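Local atomic coordinates of salmonella typhimurium DB7155 bacteriophage DET7 tailspike (Bacteriophage, PDB entry 2V5I), a protein that serves the phage as its receptor-binding tailspike, which binds bacterial O-antigen and probably hydrolyses it, working as a trimer. Residues G209-G214 with R271-Q276; G293-M298 with P302-D307; L318-L323 with Y364-S369. One frame throughout, in Å; residues are numbered along the deposited sequence. Where two conformers were deposited one is given.

Contact 1. Residues G209-G214 with R271-Q276; sequences GDWGLG and RNYNLQ
Trp211 lies against the backbone of Arg271 and the ring of Tyr273 in a buried aromatic contact between two loops of the parallel beta-helix that makes up most of this tailspike. The benzene half of the indole does the touching. Its CZ3 comes to 3.3 Å from the carbonyl O of Arg271 and to 3.8 Å from CD1 of Tyr273, while Trp211 CH2 is 3.9 Å from Tyr273 CE1. The ring centroids are 5.8 Å apart and the planes are inclined at 63°; Trp211 CZ3 lies at the edge of the Tyr273 ring, near its plane. Trp211 also makes a cation-pi contact with Arg234, from the coil in between. The polar ends of both partners are engaged elsewhere: Tyr273 OH is hydrogen-bonded to Asp307, and Arg271 NE pairs with Asp295. Residues 209-214 lead from strand 202-205 into strand 216-218, and residues 271-276 lead from strand 268-269 into strand 276-278. Strand 244-246 runs between 216-218 and 276-278, parallel to both, which makes the indole a bridge across one intervening coil.

Contact 2. Residues G293-M298 with P302-D307; sequences GSDPGM and PDRPGD
The long loop between strands 290-291 and 323-330, an excursion from the beta-helix, is folded back on itself by a salt bridge from Arg304 to Asp295. The guanidinium takes the carboxylate side-on with two nitrogens, one to each oxygen. Arg304 NE donates a hydrogen bond to Asp295 OD1 at 3.0 Å, nearly straight (178°), and Arg304 NH2 reaches Asp295 OD2 at 2.9 Å. Both oxygens are met on their syn sides and lie close to the guanidinium plane, whereas the nitrogens stand somewhat out of the carboxylate plane, more so at OD2; the two flat groups are turned only 25° from each other. Arg304 is extended from CG to NE, which lets it span the 9.2 Å between its CA and that of Asp295.

Arg304 also opens a type II beta turn, which ends at Asp307. The turn is closed by Asp307 N to Arg304 O at 3.0 Å, with Gly306 at the third position, where the backbone has positive phi.

More partners fix each buried group. Asp295 OD2 accepts a hydrogen bond from the backbone N of His316, the strongest polar partner of this aspartate, and Arg271 is the second arginine on the carboxylate, at OD1, so that the group is gripped by two arginines and a backbone amide. At the other end, Arg304 NH1 is hydrogen-bonded to the carbonyl oxygens of Leu308 and Tyr313, and the Leu318 side chain packs against the arginine.

Contact 3. Residues L318-L323 with Y364-S369; sequences LPNNHL and YNRVFS
Arg366 reaches back to Asn320 inside the parallel beta-helix, from the approach to strand 367-369 to the loop leading into strand 323-330, two coils back, with strand 345-352 between. Its CB leaves the backbone toward residues 318-323. CG lies trans to the backbone N (chi1 -173°), which carries the chain in that direction, and the side chain packs against Met339 and Val346. At chi3 the chain bends, and beyond CD the guanidinium is shared among backbone and side-chain oxygens. NE is hydrogen-bonded to the carbonyl O of Gly343, the strongest polar partner of this arginine, and NH1 makes a weak bond to Asp340 O. CZ stands 3.8 Å from Asn320 OD1, and the tip, NH2, donates to that same oxygen at 2.9 Å. This last bond is somewhat bent (142°). NH2 approaches in the carbonyl plane of the amide, whereas OD1 is tilted out of the guanidinium plane; amide and guanidinium planes make an angle of 50°.

Asn320 is held by its other end as well. ND2 is hydrogen-bonded to Asp340 O and Ser294 OG, which settles which way round the amide sits, and OD1 receives a further, weak bond from the backbone N of Asn321. Just before it, Pro319 is the centre of an inverse gamma turn, with a weak bond from Asn320 N to Leu318 O. Asn321 and Asn365 both have left-handed backbone conformations at the corresponding bends of their coils. The backbone O of Asn320, meanwhile, sits over the centre of one face of the His322 imidazole, 3.8 Å above its plane.

Along the chain the three contacts come in series, contact 1, then 2, then 3, with centres about 16 Å (1 and 2) and about 17 Å (1 and 3, 2 and 3) apart. Residues 293-307 and 318-322 belong to one long loop, between strands 290-291 and 323-330, and it ties the set together. Contact 1 meets contact 2 where Arg271 CD lies 3.4 Å from Asp307 OD2. It meets contact 3 where Asn274 N lies 2.8 Å from Asn320 O, in the loops leading into strands 276-278 and 323-330. Ser294 CB packs 3.7 Å from Leu318 CD1 between contacts 2 and 3. Contacts 1 and 3 each span one intervening coil, strand 244-246 and strand 345-352 respectively, while contact 2 closes the long loop.

Contact 1. Residues G209-G214 with R271-Q276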
ATOM      1  N   GLY A 209     -11.610  19.753  30.141  1.00 19.73           N
ATOM      2  CA  GLY A 209     -10.246  20.238  30.032  1.00 20.26           C
ATOM      3  C   GLY A 209      -9.886  20.504  28.586  1.00 16.97           C
ATOM      4  O   GLY A 209     -10.755  20.779  27.762  1.00 18.15           O
ATOM      5  N   ASP A 210      -8.591  20.518  28.296  1.00 17.82           N
ATOM      6  CA  ASP A 210      -8.091  20.707  26.956  1.00 15.89           C
ATOM      7  C   ASP A 210      -8.503  19.485  26.103  1.00 14.47           C
ATOM      8  O   ASP A 210      -8.650  18.396  26.629  1.00 14.74           O
ATOM      9  CB  ASP A 210      -6.572  20.828  26.963  1.00 16.69           C
ATOM     10  CG  ASP A 210      -6.084  22.191  27.524  1.00 24.62           C
ATOM     11  OD1 ASP A 210      -6.926  23.078  27.734  1.00 28.52           O
ATOM     12  OD2 ASP A 210      -4.857  22.354  27.726  1.00 33.66           O
ATOM     13  N   TRP A 211      -8.698  19.696  24.816  1.00 12.55           N
ATOM     14  CA  TRP A 211      -8.939  18.549  23.910  1.00 10.62           C
ATOM     15  C   TRP A 211      -7.765  17.626  24.056  1.00 10.33           C
ATOM     16  O   TRP A 211      -6.597  18.053  24.172  1.00 12.27           O
ATOM     17  CB  TRP A 211      -9.065  19.020  22.460  1.00 11.31           C
ATOM     18  CG  TRP A 211     -10.415  19.661  22.166  1.00 10.70           C
ATOM     19  CD1 TRP A 211     -10.898  20.823  22.700  1.00 12.49           C
ATOM     20  CD2 TRP A 211     -11.460  19.142  21.339  1.00  9.74           C
ATOM     21  NE1 TRP A 211     -12.164  21.090  22.193  1.00 11.80           N
ATOM     22  CE2 TRP A 211     -12.513  20.057  21.355  1.00 11.19           C
ATOM     23  CE3 TRP A 211     -11.594  17.999  20.546  1.00 10.32           C
ATOM     24  CZ2 TRP A 211     -13.708  19.829  20.655  1.00  9.97           C
ATOM     25  CZ3 TRP A 211     -12.741  17.816  19.821  1.00 10.42           C
ATOM     26  CH2 TRP A 211     -13.802  18.689  19.896  1.00 10.77           C
ATOM     27  N   GLY A 212      -8.012  16.330  23.937  1.00 10.26           N
ATOM     28  CA  GLY A 212      -6.912  15.348  23.941  1.00  9.59           C
ATOM     29  C   GLY A 212      -5.973  15.529  22.752  1.00  9.75           C
ATOM     30  O   GLY A 212      -6.403  15.824  21.668  1.00 12.03           O
ATOM     31  N   LEU A 213      -4.681  15.302  22.966  1.00  9.77           N
ATOM     32  CA  LEU A 213      -3.638  15.538  21.983  1.00 11.43           C
ATOM     33  C   LEU A 213      -2.495  14.564  22.278  1.00 10.07           C
ATOM     34  O   LEU A 213      -2.172  14.327  23.433  1.00 10.07           O
ATOM     35  CB  LEU A 213      -3.058  16.951  22.125  1.00 12.23           C
ATOM     36  CG  LEU A 213      -1.883  17.385  21.231  1.00 15.46           C
ATOM     37  CD1 LEU A 213      -2.235  17.317  19.780  1.00 17.23           C
ATOM     38  CD2 LEU A 213      -1.440  18.800  21.623  1.00 18.72           C
ATOM     39  N   GLY A 214      -1.988  13.930  21.216  1.00  9.05           N
ATOM     40  CA  GLY A 214      -0.807  13.109  21.331  1.00  9.43           C
ATOM     41  C   GLY A 214      -1.081  11.700  21.884  1.00  9.33           C
ATOM     42  O   GLY A 214      -0.133  10.977  22.244  1.00 11.45           O
ATOM     43  N   ARG A 271     -16.742  14.442  20.033  1.00  6.87           N
ATOM     44  CA  ARG A 271     -16.246  14.304  18.704  1.00  6.25           C
ATOM     45  C   ARG A 271     -14.695  14.425  18.646  1.00  6.65           C
ATOM     46  O   ARG A 271     -14.073  14.825  19.617  1.00  8.97           O
ATOM     47  CB  ARG A 271     -16.897  15.289  17.741  1.00  7.57           C
ATOM     48  CG  ARG A 271     -18.428  15.130  17.624  1.00  7.70           C
ATOM     49  CD  ARG A 271     -18.972  16.260  16.815  1.00  9.48           C
ATOM     50  NE  ARG A 271     -20.399  16.157  16.560  1.00 10.05           N
ATOM     51  CZ  ARG A 271     -21.345  16.514  17.426  1.00 13.55           C
ATOM     52  NH1 ARG A 271     -21.025  17.038  18.615  1.00 11.20           N
ATOM     53  NH2 ARG A 271     -22.638  16.371  17.085  1.00 12.20           N
ATOM     54  N   ASN A 272     -14.121  14.125  17.466  1.00  7.18           N
ATOM     55  CA  ASN A 272     -12.670  14.042  17.335  1.00  7.77           C
ATOM     56  C   ASN A 272     -12.279  14.633  15.974  1.00  7.53           C
ATOM     57  O   ASN A 272     -13.011  14.494  15.000  1.00  9.08           O
ATOM     58  CB  ASN A 272     -12.212  12.603  17.391  1.00  8.55           C
ATOM     59  CG  ASN A 272     -12.646  11.938  18.659  1.00  7.64           C
ATOM     60  OD1 ASN A 272     -11.967  12.030  19.665  1.00  9.56           O
ATOM     61  ND2 ASN A 272     -13.832  11.315  18.617  1.00  7.93           N
ATOM     62  N   TYR A 273     -11.047  15.134  15.904  1.00  8.50           N
ATOM     63  CA  TYR A 273     -10.533  15.769  14.693  1.00  6.25           C
ATOM     64  C   TYR A 273      -9.042  15.403  14.512  1.00  5.58           C
ATOM     65  O   TYR A 273      -8.355  15.265  15.503  1.00  6.85           O
ATOM     66  CB  TYR A 273     -10.607  17.276  14.835  1.00  8.46           C
ATOM     67  CG  TYR A 273     -12.014  17.880  14.829  1.00  8.49           C
ATOM     68  CD1 TYR A 273     -12.738  17.952  15.993  1.00  8.46           C
ATOM     69  CD2 TYR A 273     -12.543  18.365  13.666  1.00 10.41           C
ATOM     70  CE1 TYR A 273     -14.057  18.517  15.994  1.00  9.73           C
ATOM     71  CE2 TYR A 273     -13.813  18.901  13.633  1.00  8.04           C
ATOM     72  CZ  TYR A 273     -14.537  18.998  14.827  1.00 11.40           C
ATOM     73  OH  TYR A 273     -15.805  19.522  14.769  1.00 11.97           O
ATOM     74  N   ASN A 274      -8.613  15.258  13.251  1.00  7.50           N
ATOM     75  CA  ASN A 274      -7.173  15.257  12.939  1.00  7.36           C
ATOM     76  C   ASN A 274      -6.440  14.124  13.623  1.00  6.83           C
ATOM     77  O   ASN A 274      -5.308  14.311  14.112  1.00  9.26           O
ATOM     78  CB  ASN A 274      -6.564  16.602  13.375  1.00  8.55           C
ATOM     79  CG  ASN A 274      -7.072  17.790  12.569  1.00 10.53           C
ATOM     80  OD1 ASN A 274      -7.040  17.809  11.310  1.00 12.25           O
ATOM     81  ND2 ASN A 274      -7.481  18.857  13.306  1.00 10.25           N
ATOM     82  N   LEU A 275      -7.010  12.926  13.578  1.00  8.78           N
ATOM     83  CA  LEU A 275      -6.371  11.731  14.151  1.00  6.14           C
ATOM     84  C   LEU A 275      -5.877  10.849  12.998  1.00  8.31           C
ATOM     85  O   LEU A 275      -6.392  10.946  11.881  1.00 10.59           O
ATOM     86  CB  LEU A 275      -7.359  10.907  15.031  1.00  7.45           C
ATOM     87  CG  LEU A 275      -7.833  11.688  16.293  1.00  8.65           C
ATOM     88  CD1 LEU A 275      -8.778  10.728  17.016  1.00 10.25           C
ATOM     89  CD2 LEU A 275      -6.680  12.094  17.176  1.00 12.20           C
ATOM     90  N   GLN A 276      -4.846  10.049  13.264  1.00  6.74           N
ATOM     91  CA  GLN A 276      -4.402   9.018  12.310  1.00  7.50           C
ATOM     92  C   GLN A 276      -5.078   7.691  12.479  1.00  6.85           C
ATOM     93  O   GLN A 276      -5.305   7.241  13.614  1.00  7.50           O
ATOM     94  CB  GLN A 276      -2.900   8.791  12.537  1.00  8.03           C
ATOM     95  CG  GLN A 276      -2.038  10.006  12.259  1.00  7.89           C
ATOM     96  CD  GLN A 276      -0.600   9.663  12.479  1.00 10.31           C
ATOM     97  OE1 GLN A 276      -0.086   8.807  11.743  1.00 12.81           O
ATOM     98  NE2 GLN A 276       0.048  10.256  13.493  1.00  9.57           N
TER

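Contact 2. Residues G293-M298 with P302-D307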
ATOM      1  N   GLY A 293     -17.001   8.446  11.789  1.00 12.63           N
ATOM      2  CA  GLY A 293     -17.909   9.561  11.699  1.00 11.77           C
ATOM      3  C   GLY A 293     -17.884  10.455  12.911  1.00 10.25           C
ATOM      4  O   GLY A 293     -17.429  10.070  13.960  1.00 10.25           O
ATOM      5  N   SER A 294     -18.466  11.651  12.786  1.00 10.00           N
ATOM      6  CA  SER A 294     -18.510  12.609  13.864  1.00  8.85           C
ATOM      7  C   SER A 294     -19.936  12.882  14.371  1.00 11.33           C
ATOM      8  O   SER A 294     -20.127  13.217  15.535  1.00 12.47           O
ATOM      9  CB  SER A 294     -17.972  13.929  13.337  1.00  9.92           C
ATOM     10  OG  SER A 294     -16.580  13.850  13.032  1.00 12.80           O
ATOM     11  N   ASP A 295     -20.914  12.823  13.471  1.00 11.28           N
ATOM     12  CA  ASP A 295     -22.276  13.130  13.808  1.00 10.54           C
ATOM     13  C   ASP A 295     -23.154  11.878  13.850  1.00 11.19           C
ATOM     14  O   ASP A 295     -23.094  11.062  12.930  1.00 14.11           O
ATOM     15  CB  ASP A 295     -22.853  14.207  12.836  1.00  9.36           C
ATOM     16  CG  ASP A 295     -22.285  15.579  13.028  1.00 11.05           C
ATOM     17  OD1 ASP A 295     -22.124  16.071  14.180  1.00 10.50           O
ATOM     18  OD2 ASP A 295     -21.944  16.226  11.967  1.00 10.77           O
ATOM     19  N   PRO A 296     -23.998  11.738  14.876  1.00 13.31           N
ATOM     20  CA  PRO A 296     -24.799  10.507  14.980  1.00 15.31           C
ATOM     21  C   PRO A 296     -25.970  10.448  14.017  1.00 16.83           C
ATOM     22  O   PRO A 296     -26.602  11.485  13.719  1.00 18.54           O
ATOM     23  CB  PRO A 296     -25.357  10.558  16.392  1.00 15.91           C
ATOM     24  CG  PRO A 296     -25.385  11.939  16.739  1.00 15.83           C
ATOM     25  CD  PRO A 296     -24.282  12.670  15.977  1.00 13.11           C
ATOM     26  N   GLY A 297     -26.269   9.236  13.587  1.00 19.50           N
ATOM     27  CA  GLY A 297     -27.332   9.008  12.622  1.00 20.18           C
ATOM     28  C   GLY A 297     -28.691   9.455  13.131  1.00 20.85           C
ATOM     29  O   GLY A 297     -29.430  10.106  12.402  1.00 20.19           O
ATOM     30  N   MET A 298     -29.019   9.152  14.383  1.00 22.03           N
ATOM     31  CA  MET A 298     -30.372   9.481  14.898  1.00 24.39           C
ATOM     32  C   MET A 298     -30.626  10.961  15.199  1.00 24.40           C
ATOM     33  O   MET A 298     -31.775  11.358  15.434  1.00 26.88           O
ATOM     34  CB  MET A 298     -30.726   8.622  16.133  1.00 24.54           C
ATOM     35  CG  MET A 298     -32.268   8.217  16.240  1.00 31.58           C
ATOM     36  SD  MET A 298     -32.793   7.028  14.994  1.00 35.07           S
ATOM     37  CE  MET A 298     -32.842   5.429  15.792  1.00 37.84           C
ATOM     38  N   PRO A 302     -30.350  19.423  17.932  1.00 19.15           N
ATOM     39  CA  PRO A 302     -30.279  20.262  16.725  1.00 19.28           C
ATOM     40  C   PRO A 302     -28.982  21.031  16.534  1.00 19.16           C
ATOM     41  O   PRO A 302     -28.791  21.647  15.467  1.00 17.80           O
ATOM     42  CB  PRO A 302     -31.427  21.252  16.949  1.00 20.80           C
ATOM     43  CG  PRO A 302     -31.462  21.456  18.399  1.00 20.34           C
ATOM     44  CD  PRO A 302     -31.081  20.112  19.019  1.00 21.97           C
ATOM     45  N   ASP A 303     -28.091  20.983  17.524  1.00 16.53           N
ATOM     46  CA  ASP A 303     -26.849  21.726  17.484  1.00 15.91           C
ATOM     47  C   ASP A 303     -25.715  20.851  18.036  1.00 14.09           C
ATOM     48  O   ASP A 303     -25.944  19.658  18.269  1.00 15.19           O
ATOM     49  CB  ASP A 303     -27.089  22.877  18.502  0.50 18.44           C
ATOM     50  CG  ASP A 303     -27.429  22.375  19.999  0.50 19.11           C
ATOM     51  OD1 ASP A 303     -28.088  21.320  20.291  0.50 12.16           O
ATOM     52  OD2 ASP A 303     -27.058  23.104  20.945  0.50 28.06           O
ATOM     53  N   ARG A 304     -24.544  21.435  18.271  1.00 13.88           N
ATOM     54  CA  ARG A 304     -23.389  20.738  18.811  1.00 13.03           C
ATOM     55  C   ARG A 304     -22.812  21.503  19.973  1.00 12.75           C
ATOM     56  O   ARG A 304     -21.862  22.259  19.803  1.00 14.06           O
ATOM     57  CB  ARG A 304     -22.298  20.665  17.737  1.00 11.71           C
ATOM     58  CG  ARG A 304     -22.709  19.924  16.468  1.00 14.10           C
ATOM     59  CD  ARG A 304     -21.477  19.571  15.615  1.00 11.70           C
ATOM     60  NE  ARG A 304     -21.795  19.002  14.319  1.00 11.06           N
ATOM     61  CZ  ARG A 304     -21.965  19.728  13.202  1.00  9.11           C
ATOM     62  NH1 ARG A 304     -21.918  21.038  13.268  1.00 11.73           N
ATOM     63  NH2 ARG A 304     -22.183  19.160  12.029  1.00  9.74           N
ATOM     64  N   PRO A 305     -23.324  21.250  21.172  1.00 12.50           N
ATOM     65  CA  PRO A 305     -22.752  21.940  22.332  1.00 14.72           C
ATOM     66  C   PRO A 305     -21.259  21.614  22.475  1.00 13.41           C
ATOM     67  O   PRO A 305     -20.902  20.451  22.500  1.00 14.21           O
ATOM     68  CB  PRO A 305     -23.539  21.406  23.526  1.00 14.97           C
ATOM     69  CG  PRO A 305     -24.688  20.640  22.972  1.00 20.80           C
ATOM     70  CD  PRO A 305     -24.481  20.391  21.485  1.00 15.70           C
ATOM     71  N   GLY A 306     -20.442  22.661  22.577  1.00 12.95           N
ATOM     72  CA  GLY A 306     -18.987  22.527  22.769  1.00 13.08           C
ATOM     73  C   GLY A 306     -18.202  22.310  21.462  1.00 13.90           C
ATOM     74  O   GLY A 306     -16.960  22.107  21.479  1.00 12.71           O
ATOM     75  N   ASP A 307     -18.880  22.338  20.327  1.00 14.39           N
ATOM     76  CA  ASP A 307     -18.245  22.020  19.035  1.00 12.88           C
ATOM     77  C   ASP A 307     -18.628  23.069  17.977  1.00 13.59           C
ATOM     78  O   ASP A 307     -19.253  24.111  18.295  1.00 15.25           O
ATOM     79  CB  ASP A 307     -18.605  20.598  18.606  1.00 12.18           C
ATOM     80  CG  ASP A 307     -17.439  19.868  17.893  1.00 16.40           C
ATOM     81  OD1 ASP A 307     -16.900  20.466  16.951  1.00 15.27           O
ATOM     82  OD2 ASP A 307     -17.120  18.692  18.214  1.00 12.36           O
TER

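Contact 3. Residues L318-L323 with Y364-S369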
ATOM      1  N   LEU A 318     -18.782  17.982   9.084  1.00  9.44           N
ATOM      2  CA  LEU A 318     -17.639  18.508   9.833  1.00  9.77           C
ATOM      3  C   LEU A 318     -16.317  18.242   9.125  1.00 10.52           C
ATOM      4  O   LEU A 318     -16.155  17.185   8.501  1.00  8.06           O
ATOM      5  CB  LEU A 318     -17.577  17.960  11.243  1.00  9.43           C
ATOM      6  CG  LEU A 318     -18.658  18.490  12.211  1.00  8.40           C
ATOM      7  CD1 LEU A 318     -18.639  17.606  13.472  1.00 10.72           C
ATOM      8  CD2 LEU A 318     -18.505  19.951  12.555  1.00 10.20           C
ATOM      9  N   PRO A 319     -15.384  19.194   9.228  1.00 11.01           N
ATOM     10  CA  PRO A 319     -14.013  18.983   8.671  1.00 10.13           C
ATOM     11  C   PRO A 319     -13.134  18.153   9.593  1.00  8.85           C
ATOM     12  O   PRO A 319     -12.162  18.632  10.193  1.00 10.39           O
ATOM     13  CB  PRO A 319     -13.516  20.411   8.519  1.00  9.97           C
ATOM     14  CG  PRO A 319     -14.090  21.087   9.670  1.00 11.61           C
ATOM     15  CD  PRO A 319     -15.499  20.533   9.829  1.00 12.58           C
ATOM     16  N   ASN A 320     -13.519  16.878   9.756  1.00  9.29           N
ATOM     17  CA  ASN A 320     -12.873  16.024  10.733  1.00  7.88           C
ATOM     18  C   ASN A 320     -11.450  15.721  10.396  1.00  8.34           C
ATOM     19  O   ASN A 320     -10.629  15.529  11.282  1.00  9.87           O
ATOM     20  CB  ASN A 320     -13.727  14.799  11.111  1.00 10.08           C
ATOM     21  CG  ASN A 320     -14.421  14.138   9.925  1.00 14.18           C
ATOM     22  OD1 ASN A 320     -13.967  14.219   8.806  1.00 11.11           O
ATOM     23  ND2 ASN A 320     -15.564  13.486  10.187  1.00 12.57           N
ATOM     24  N   ASN A 321     -11.171  15.654   9.095  1.00  9.28           N
ATOM     25  CA  ASN A 321      -9.812  15.575   8.570  1.00 10.41           C
ATOM     26  C   ASN A 321      -8.910  14.507   9.176  1.00 10.77           C
ATOM     27  O   ASN A 321      -7.697  14.767   9.452  1.00 13.11           O
ATOM     28  CB  ASN A 321      -9.118  16.942   8.699  1.00 11.16           C
ATOM     29  CG  ASN A 321      -7.951  17.093   7.683  1.00 18.67           C
ATOM     30  OD1 ASN A 321      -7.912  16.411   6.628  1.00 20.49           O
ATOM     31  ND2 ASN A 321      -6.975  17.889   8.046  1.00 17.23           N
ATOM     32  N   HIS A 322      -9.451  13.307   9.352  1.00  9.24           N
ATOM     33  CA  HIS A 322      -8.566  12.232   9.791  1.00  9.32           C
ATOM     34  C   HIS A 322      -7.624  11.788   8.669  1.00  9.35           C
ATOM     35  O   HIS A 322      -7.964  11.860   7.497  1.00 10.87           O
ATOM     36  CB  HIS A 322      -9.384  11.060  10.325  1.00  9.37           C
ATOM     37  CG  HIS A 322     -10.270  11.447  11.468  1.00  6.55           C
ATOM     38  ND1 HIS A 322      -9.781  12.024  12.617  1.00  6.89           N
ATOM     39  CD2 HIS A 322     -11.632  11.357  11.645  1.00  8.46           C
ATOM     40  CE1 HIS A 322     -10.787  12.316  13.435  1.00  9.68           C
ATOM     41  NE2 HIS A 322     -11.915  11.898  12.881  1.00  9.89           N
ATOM     42  N   LEU A 323      -6.428  11.332   9.051  1.00  8.86           N
ATOM     43  CA  LEU A 323      -5.455  10.822   8.119  1.00 10.46           C
ATOM     44  C   LEU A 323      -5.620   9.294   8.079  1.00 10.42           C
ATOM     45  O   LEU A 323      -5.170   8.573   8.980  1.00 10.89           O
ATOM     46  CB  LEU A 323      -4.033  11.211   8.536  1.00  9.67           C
ATOM     47  CG  LEU A 323      -2.885  10.664   7.695  1.00 15.95           C
ATOM     48  CD1 LEU A 323      -3.038  11.002   6.240  1.00 25.85           C
ATOM     49  CD2 LEU A 323      -1.567  11.243   8.248  1.00 14.74           C
ATOM     50  N   TYR A 364     -18.772  14.568   1.943  1.00 10.08           N
ATOM     51  CA  TYR A 364     -18.882  15.670   0.987  1.00 11.39           C
ATOM     52  C   TYR A 364     -17.529  16.229   0.679  1.00  9.44           C
ATOM     53  O   TYR A 364     -16.762  16.511   1.587  1.00 11.73           O
ATOM     54  CB  TYR A 364     -19.752  16.794   1.596  1.00 11.55           C
ATOM     55  CG  TYR A 364     -21.095  16.295   2.030  1.00 14.03           C
ATOM     56  CD1 TYR A 364     -21.247  15.644   3.250  1.00 14.38           C
ATOM     57  CD2 TYR A 364     -22.198  16.433   1.220  1.00 15.09           C
ATOM     58  CE1 TYR A 364     -22.444  15.136   3.641  1.00 18.99           C
ATOM     59  CE2 TYR A 364     -23.420  15.903   1.615  1.00 15.83           C
ATOM     60  CZ  TYR A 364     -23.538  15.291   2.836  1.00 17.66           C
ATOM     61  OH  TYR A 364     -24.753  14.792   3.242  1.00 22.69           O
ATOM     62  N   ASN A 365     -17.216  16.440  -0.606  1.00 11.89           N
ATOM     63  CA  ASN A 365     -15.927  17.029  -1.019  1.00 11.26           C
ATOM     64  C   ASN A 365     -14.704  16.299  -0.470  1.00  9.81           C
ATOM     65  O   ASN A 365     -13.698  16.928  -0.030  1.00 12.92           O
ATOM     66  CB  ASN A 365     -15.843  18.511  -0.633  1.00 12.97           C
ATOM     67  CG  ASN A 365     -14.657  19.251  -1.319  1.00 18.34           C
ATOM     68  OD1 ASN A 365     -14.462  19.131  -2.535  1.00 21.93           O
ATOM     69  ND2 ASN A 365     -13.913  20.043  -0.547  1.00 22.59           N
ATOM     70  N   ARG A 366     -14.823  14.959  -0.504  1.00 10.43           N
ATOM     71  CA  ARG A 366     -13.720  14.090  -0.066  1.00  8.11           C
ATOM     72  C   ARG A 366     -13.198  13.287  -1.236  1.00  9.74           C
ATOM     73  O   ARG A 366     -13.935  12.954  -2.141  1.00 11.34           O
ATOM     74  CB  ARG A 366     -14.233  13.120   1.007  1.00  9.33           C
ATOM     75  CG  ARG A 366     -13.161  12.248   1.693  1.00  8.27           C
ATOM     76  CD  ARG A 366     -13.602  11.743   3.082  1.00  8.25           C
ATOM     77  NE  ARG A 366     -13.742  12.877   4.047  1.00  7.94           N
ATOM     78  CZ  ARG A 366     -14.173  12.819   5.277  1.00 11.27           C
ATOM     79  NH1 ARG A 366     -14.474  11.677   5.809  1.00 10.25           N
ATOM     80  NH2 ARG A 366     -14.240  13.955   5.967  1.00 10.99           N
ATOM     81  N   VAL A 367     -11.903  12.989  -1.192  1.00  8.62           N
ATOM     82  CA  VAL A 367     -11.216  12.192  -2.235  1.00 10.14           C
ATOM     83  C   VAL A 367     -10.851  10.829  -1.668  1.00 10.55           C
ATOM     84  O   VAL A 367     -10.224  10.750  -0.648  1.00 11.22           O
ATOM     85  CB  VAL A 367      -9.935  12.886  -2.756  1.00 13.41           C
ATOM     86  CG1 VAL A 367      -9.311  12.040  -3.900  1.00 13.36           C
ATOM     87  CG2 VAL A 367     -10.247  14.279  -3.267  1.00 15.49           C
ATOM     88  N   PHE A 368     -11.144   9.776  -2.445  1.00  8.59           N
ATOM     89  CA  PHE A 368     -10.834   8.392  -2.122  1.00 10.42           C
ATOM     90  C   PHE A 368      -9.926   7.858  -3.230  1.00  9.73           C
ATOM     91  O   PHE A 368     -10.308   7.976  -4.408  1.00 12.16           O
ATOM     92  CB  PHE A 368     -12.115   7.564  -2.120  1.00 10.15           C
ATOM     93  CG  PHE A 368     -13.110   8.007  -1.095  1.00 11.08           C
ATOM     94  CD1 PHE A 368     -14.043   8.983  -1.393  1.00 10.34           C
ATOM     95  CD2 PHE A 368     -13.161   7.362   0.136  1.00 11.87           C
ATOM     96  CE1 PHE A 368     -14.972   9.401  -0.421  1.00 11.29           C
ATOM     97  CE2 PHE A 368     -14.055   7.796   1.106  1.00 12.65           C
ATOM     98  CZ  PHE A 368     -14.985   8.765   0.815  1.00 12.51           C
ATOM     99  N   SER A 369      -8.694   7.400  -2.925  1.00  9.04           N
ATOM    100  CA  SER A 369      -7.794   6.921  -3.965  1.00 12.09           C
ATOM    101  C   SER A 369      -7.283   5.530  -3.586  1.00 10.97           C
ATOM    102  O   SER A 369      -6.959   5.279  -2.419  1.00 11.13           O
ATOM    103  CB  SER A 369      -6.631   7.880  -4.191  1.00 13.60           C
ATOM    104  OG  SER A 369      -7.100   9.222  -4.397  1.00 16.37           O
TER